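Local atomic coordinates of alkaline phosphatase (Thermus thermophilus, PDB entry 7KWD), a protein that probably hydrolyses phosphate monoesters as a homodimeric alkaline phosphatase that binds zinc and magnesium ions. Residues 122-125 against 126-129; 375-379 against 380-384. All coordinates share one frame; numbering follows the deposited sequence.

Contact 1: residues 122-125 against 126-129; sequences LKPF and FAAA
P124 and A128 open helix 125-131 with its first full backbone bond: A128 N gives its hydrogen to P124 O at 3.2 Å, almost straight (160°) and in the carbonyl plane. P124 occupies the N-cap position, and its carbonyl takes a second, weak bond from A127 N at 3.0 Å. One oxygen thus serves two amides of the first turn. A129 N continues the pattern on F125 O, 2.9 Å away. Proline brings no side-chain acceptor to the cap; its ring instead lays CD against A127 CB at 4.0 Å, an apolar cover over the start of the turn. K123 runs fully extended alongside, with CE passing A128 CA at 4.0 Å, while its NZ goes on to a salt bridge with E131 in the same helix. The backbone of K123 is held too, its N by N474 and its O by the hydroxyl of Y472. The two phenylalanines diverge. With CG anti to the backbone N (chi1 -171°), F125 is directed at helix 459-468, whereas F126 packs on strand 265-271 and sets its ring edge-to-face with F152. They still meet edge to edge, F125 CD2 lying 3.9 Å from F126 CD1 in the plane of the F126 ring. The chemistry implies a helix start held by main-chain bonds, with the lysine paired further along the helix and both aromatic rings turned to the buried interior.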
loop_
_atom_site.group_PDB
_atom_site.type_symbol
_atom_site.label_atom_id
_atom_site.label_comp_id
_atom_site.label_asym_id
_atom_site.label_seq_id
_atom_site.Cartn_x
_atom_site.Cartn_y
_atom_site.Cartn_z
ATOM N N LEU A 122 -4.156 30.807 5.952
ATOM C CA LEU A 122 -3.357 30.497 4.784
ATOM C C LEU A 122 -4.164 30.839 3.545
ATOM O O LEU A 122 -5.398 30.842 3.578
ATOM C CB LEU A 122 -2.970 29.023 4.770
ATOM C CG LEU A 122 -2.447 28.454 6.098
ATOM C CD1 LEU A 122 -2.246 26.946 6.026
ATOM C CD2 LEU A 122 -1.143 29.157 6.473
ATOM N N LYS A 123 -3.470 31.124 2.460
ATOM C CA LYS A 123 -4.152 31.408 1.208
ATOM C C LYS A 123 -4.112 30.163 0.358
ATOM O O LYS A 123 -3.017 29.757 -0.069
ATOM C CB LYS A 123 -3.482 32.567 0.480
ATOM C CG LYS A 123 -4.230 33.064 -0.752
ATOM C CD LYS A 123 -3.485 34.284 -1.269
ATOM C CE LYS A 123 -4.025 34.807 -2.570
ATOM N NZ LYS A 123 -3.217 35.997 -3.009
ATOM N N PRO A 124 -5.238 29.510 0.100
ATOM C CA PRO A 124 -5.218 28.265 -0.665
ATOM C C PRO A 124 -5.276 28.519 -2.165
ATOM O O PRO A 124 -5.730 29.566 -2.636
ATOM C CB PRO A 124 -6.492 27.543 -0.187
ATOM C CG PRO A 124 -7.452 28.672 0.188
ATOM C CD PRO A 124 -6.616 29.900 0.501
ATOM N N PHE A 125 -4.858 27.496 -2.906
ATOM C CA PHE A 125 -4.455 27.697 -4.298
ATOM C C PHE A 125 -5.601 28.147 -5.184
ATOM O O PHE A 125 -5.400 28.964 -6.089
ATOM C CB PHE A 125 -3.818 26.417 -4.874
ATOM C CG PHE A 125 -3.202 26.646 -6.194
ATOM C CD1 PHE A 125 -2.028 27.360 -6.288
ATOM C CD2 PHE A 125 -3.839 26.243 -7.356
ATOM C CE1 PHE A 125 -1.474 27.653 -7.529
ATOM C CE2 PHE A 125 -3.297 26.520 -8.587
ATOM C CZ PHE A 125 -2.116 27.241 -8.667
ATOM N N PHE A 126 -6.806 27.613 -4.997
ATOM C CA PHE A 126 -7.852 28.041 -5.932
ATOM C C PHE A 126 -8.295 29.484 -5.650
ATOM O O PHE A 126 -8.827 30.163 -6.543
ATOM C CB PHE A 126 -9.060 27.100 -5.879
ATOM C CG PHE A 126 -8.875 25.814 -6.643
ATOM C CD1 PHE A 126 -7.630 25.447 -7.148
ATOM C CD2 PHE A 126 -9.959 24.992 -6.890
ATOM C CE1 PHE A 126 -7.476 24.262 -7.888
ATOM C CE2 PHE A 126 -9.807 23.787 -7.611
ATOM C CZ PHE A 126 -8.572 23.431 -8.107
ATOM N N ALA A 127 -8.100 29.970 -4.424
ATOM C CA ALA A 127 -8.317 31.391 -4.173
ATOM C C ALA A 127 -7.301 32.236 -4.945
ATOM O O ALA A 127 -7.655 33.229 -5.602
ATOM C CB ALA A 127 -8.268 31.644 -2.664
ATOM N N ALA A 128 -6.035 31.823 -4.930
ATOM C CA ALA A 128 -5.043 32.505 -5.737
ATOM C C ALA A 128 -5.406 32.468 -7.212
ATOM O O ALA A 128 -5.190 33.438 -7.934
ATOM C CB ALA A 128 -3.669 31.866 -5.544
ATOM N N ALA A 129 -5.926 31.331 -7.682
ATOM C CA ALA A 129 -6.255 31.176 -9.095
ATOM C C ALA A 129 -7.408 32.101 -9.487
ATOM O O ALA A 129 -7.374 32.747 -10.541
ATOM C CB ALA A 129 -6.634 29.715 -9.376
#

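Contact 2: residues 375-379 against 380-384; sequences VDLED and AEAER
The backbone turns from an extended run at L377 and E378 into helix 379-391, where E378 O accepts A382 N at 3.0 Å in a nearly straight bond and E381 N in a weak one, and D379 O receives E383 N at 2.9 Å. Against this start of the helix, the side chain of E381 folds back toward the chain that precedes it. Its CG lies anti to the carbonyl carbon (chi1 -65°) and the chain beyond is extended, which carries OE1 to within 2.9 Å of E378 N. That amide reaches the oxygen on its anti side, 28° out of the carboxylate plane, and the bond is not far from straight. This is one half of a capping box: the side chain three places after the N-cap accepts the N-cap amide, an N-H that the helix itself leaves without an acceptor, whereas the E378 carboxylate turns to R416 instead. L377 lies just before the cap and packs against the first turn. Its CD2 sits 3.3 Å from E381 OE1 and also against E381 CB, while CD1 comes to 4.1 Å from A382 CA; the leucine also touches F369 of helix 362-373. The carboxylates of E378 and E381 are turned only 24° from each other, their OE2 atoms 4.5 Å apart. Such neighbours would be expected to repel, but two arginines probably offset the charge: R416 forms a salt bridge with E378 OE2, and R423 one with E381 OE1, so that this single oxygen serves both the cap amide and a guanidinium group. D379 turns to K366 of helix 362-373 for its salt bridge, joining the two consecutive helices at the surface.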
loop_
_atom_site.group_PDB
_atom_site.type_symbol
_atom_site.label_atom_id
_atom_site.label_comp_id
_atom_site.label_asym_id
_atom_site.label_seq_id
_atom_site.Cartn_x
_atom_site.Cartn_y
_atom_site.Cartn_z
ATOM N N VAL A 375 -24.360 -12.954 0.624
ATOM C CA VAL A 375 -23.719 -13.649 1.735
ATOM C C VAL A 375 -24.805 -14.318 2.573
ATOM O O VAL A 375 -25.865 -13.726 2.809
ATOM C CB VAL A 375 -22.896 -12.670 2.609
ATOM C CG1 VAL A 375 -22.593 -13.248 4.003
ATOM C CG2 VAL A 375 -21.593 -12.290 1.909
ATOM N N ASP A 376 -24.523 -15.543 3.035
ATOM C CA ASP A 376 -25.438 -16.325 3.876
ATOM C C ASP A 376 -24.826 -16.384 5.269
ATOM O O ASP A 376 -23.945 -17.202 5.539
ATOM C CB ASP A 376 -25.660 -17.728 3.310
ATOM C CG ASP A 376 -26.446 -17.712 2.011
ATOM O OD1 ASP A 376 -27.457 -16.964 1.928
ATOM O OD2 ASP A 376 -26.049 -18.437 1.065
ATOM N N LEU A 377 -25.289 -15.497 6.143
ATOM C CA LEU A 377 -24.748 -15.392 7.484
ATOM C C LEU A 377 -25.235 -16.519 8.388
ATOM O O LEU A 377 -26.386 -16.954 8.307
ATOM C CB LEU A 377 -25.159 -14.053 8.093
ATOM C CG LEU A 377 -24.358 -12.816 7.690
ATOM C CD1 LEU A 377 -24.925 -11.600 8.442
ATOM C CD2 LEU A 377 -22.885 -12.989 7.983
ATOM N N GLU A 378 -24.351 -16.964 9.268
ATOM C CA GLU A 378 -24.733 -17.796 10.382
ATOM C C GLU A 378 -25.499 -16.971 11.414
ATOM O O GLU A 378 -25.359 -15.743 11.499
ATOM C CB GLU A 378 -23.494 -18.405 11.040
ATOM C CG GLU A 378 -22.740 -19.426 10.204
ATOM C CD GLU A 378 -21.423 -19.830 10.852
ATOM O OE1 GLU A 378 -21.364 -19.819 12.100
ATOM O OE2 GLU A 378 -20.446 -20.153 10.128
ATOM N N ASP A 379 -26.293 -17.680 12.234
ATOM C CA ASP A 379 -27.018 -17.039 13.327
ATOM C C ASP A 379 -26.097 -16.170 14.175
ATOM O O ASP A 379 -26.406 -15.011 14.453
ATOM C CB ASP A 379 -27.686 -18.087 14.226
ATOM C CG ASP A 379 -28.623 -18.994 13.473
ATOM O OD1 ASP A 379 -28.696 -20.184 13.833
ATOM O OD2 ASP A 379 -29.292 -18.516 12.535
ATOM N N ALA A 380 -24.971 -16.721 14.630
ATOM C CA ALA A 380 -24.140 -15.940 15.538
ATOM C C ALA A 380 -23.598 -14.681 14.870
ATOM O O ALA A 380 -23.258 -13.711 15.565
ATOM C CB ALA A 380 -22.975 -16.774 16.070
ATOM N N GLU A 381 -23.475 -14.693 13.541
ATOM C CA GLU A 381 -22.936 -13.536 12.833
ATOM C C GLU A 381 -24.003 -12.459 12.725
ATOM O O GLU A 381 -23.745 -11.288 13.016
ATOM C CB GLU A 381 -22.414 -13.964 11.457
ATOM C CG GLU A 381 -21.197 -14.924 11.534
ATOM C CD GLU A 381 -20.830 -15.512 10.189
ATOM O OE1 GLU A 381 -21.758 -15.745 9.381
ATOM O OE2 GLU A 381 -19.619 -15.753 9.947
ATOM N N ALA A 382 -25.223 -12.848 12.354
ATOM C CA ALA A 382 -26.297 -11.870 12.305
ATOM C C ALA A 382 -26.538 -11.264 13.680
ATOM O O ALA A 382 -26.789 -10.056 13.794
ATOM C CB ALA A 382 -27.573 -12.498 11.756
ATOM N N GLU A 383 -26.421 -12.078 14.740
ATOM C CA GLU A 383 -26.658 -11.557 16.084
ATOM C C GLU A 383 -25.616 -10.514 16.449
ATOM O O GLU A 383 -25.922 -9.525 17.119
ATOM C CB GLU A 383 -26.661 -12.667 17.143
ATOM C CG GLU A 383 -27.594 -13.854 16.837
ATOM C CD GLU A 383 -29.041 -13.699 17.340
ATOM O OE1 GLU A 383 -29.657 -12.609 17.193
ATOM O OE2 GLU A 383 -29.572 -14.707 17.856
ATOM N N ARG A 384 -24.365 -10.733 16.037
ATOM C CA ARG A 384 -23.344 -9.727 16.291
ATOM C C ARG A 384 -23.730 -8.404 15.651
ATOM O O ARG A 384 -23.564 -7.338 16.251
ATOM C CB ARG A 384 -22.003 -10.198 15.750
ATOM C CG ARG A 384 -21.293 -11.258 16.571
ATOM C CD ARG A 384 -19.919 -11.433 15.954
ATOM N NE ARG A 384 -19.260 -12.708 16.210
ATOM C CZ ARG A 384 -18.887 -13.115 17.410
ATOM N NH1 ARG A 384 -19.140 -12.347 18.467
ATOM N NH2 ARG A 384 -18.254 -14.272 17.554
#

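Overall arrangement
From the N terminus, the chain reaches contact 1 first, where the loop after helix 95-104 ends and helix 125-131 begins; contact 2 comes much later, where the link from helix 362-373 passes into helix 379-391. Each joins adjoining segments and closes just a single turn, so the two follow in series, neither nested nor crossed. The centres of contact 1 and contact 2 are about 50 Å apart, on opposite sides of the chain's centre, and the two do not touch. Contact 1 ties its helix to strand 265-271 and helix 459-468, the F126 side chain being about 13 Å from the bound magnesium ion. Contact 2 sits at the periphery, far from the metal sites.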